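Local coordinates for protein lectin 2 (Agrocybe aegerita, PDB 4TQJ) that binds sugars as a fungal lectin, recognising N-acetylglucosamine at the non-reducing end of glycans, at residues 3-6 with 11-14. The protein carries 1 engineered substitution. Sequence-based numbering, arbitrary orientation.
Sequences NVIT and IPVA
Val4 and Pro12 are the closest backbone pair across the contact, CA to CA 6.0 Å, with no direct hydrogen bond between residues 3-6 and 11-14. CB of Pro12 points toward residues 3-6, and the ring carries the contact. Ile5 CG1 sits over one face of the ring, 3.7 Å from Pro12 CG, and makes the apolar part of the contact. The same CG is 3.7 Å from the carbonyl oxygen Val4 O. In Ile5, CG1 stands beside the backbone N (chi1 -68°), which puts this branch against the proline. At the adjoining ring atom, the amide of Asn3 comes in at the rim, ND2 3.5 Å from Pro12 CB, the two side chains crossing at about a right angle. A water adds a polar link: it donates to Val13 O at 3.1 Å and, weakly, to Asn3 OD1 at 3.2 Å. Ile5 is buried, and also packs on Leu176, Tyr119 and Ala121. Its backbone bonds to Leu176, making 4-5 an extra strand on the four-stranded sheet of 173-213. Ile11 packs on strand 395-399 of another blade. The N-terminal segment thus lies near the centre of a beta-propeller, connecting inner strands of separate blades.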
# COMPACT_ATOMS: atom_id res chain seq x y z
N ASN A 3 10.05 -0.38 16.30
CA ASN A 3 8.59 -0.36 16.41
C ASN A 3 8.19 -0.24 17.88
O ASN A 3 8.71 -0.96 18.72
CB ASN A 3 7.96 -1.58 15.74
CG ASN A 3 7.40 -1.27 14.36
OD1 ASN A 3 8.14 -0.87 13.45
ND2 ASN A 3 6.08 -1.46 14.19
N VAL A 4 7.30 0.69 18.20
CA VAL A 4 7.00 1.01 19.60
C VAL A 4 5.50 1.27 19.83
O VAL A 4 4.80 1.84 18.99
CB VAL A 4 7.80 2.25 20.07
CG1 VAL A 4 7.21 2.82 21.35
CG2 VAL A 4 9.29 1.92 20.25
N ILE A 5 5.02 0.85 20.99
CA ILE A 5 3.63 1.01 21.35
C ILE A 5 3.54 1.76 22.67
O ILE A 5 4.09 1.29 23.67
CB ILE A 5 2.96 -0.36 21.49
CG1 ILE A 5 2.89 -1.02 20.11
CG2 ILE A 5 1.57 -0.24 22.11
CD1 ILE A 5 2.42 -2.44 20.16
N THR A 6 2.89 2.92 22.66
CA THR A 6 2.75 3.74 23.87
C THR A 6 1.28 3.91 24.20
O THR A 6 0.42 3.52 23.43
CB THR A 6 3.43 5.16 23.73
OG1 THR A 6 2.66 5.99 22.86
CG2 THR A 6 4.85 5.06 23.22
N ILE A 11 -0.86 2.55 18.28
CA ILE A 11 -0.75 2.03 16.92
C ILE A 11 0.55 2.50 16.27
O ILE A 11 0.69 3.68 15.95
CB ILE A 11 -1.91 2.51 16.03
CG1 ILE A 11 -3.26 2.11 16.62
CG2 ILE A 11 -1.76 1.94 14.62
CD1 ILE A 11 -4.44 2.70 15.91
N PRO A 12 1.50 1.58 16.09
CA PRO A 12 2.76 1.93 15.45
C PRO A 12 2.50 2.35 14.01
O PRO A 12 1.65 1.76 13.34
CB PRO A 12 3.56 0.61 15.48
CG PRO A 12 2.89 -0.22 16.51
CD PRO A 12 1.43 0.14 16.42
N VAL A 13 3.21 3.38 13.56
CA VAL A 13 3.12 3.85 12.20
C VAL A 13 4.53 3.76 11.63
O VAL A 13 5.49 4.12 12.29
CB VAL A 13 2.62 5.30 12.15
CG1 VAL A 13 2.63 5.82 10.73
CG2 VAL A 13 1.21 5.41 12.78
N ALA A 14 4.65 3.27 10.40
CA ALA A 14 5.97 3.06 9.82
C ALA A 14 6.70 4.41 9.68
O ALA A 14 6.09 5.41 9.29
CB ALA A 14 5.84 2.38 8.48
O HOH W 1 7.50 2.21 13.74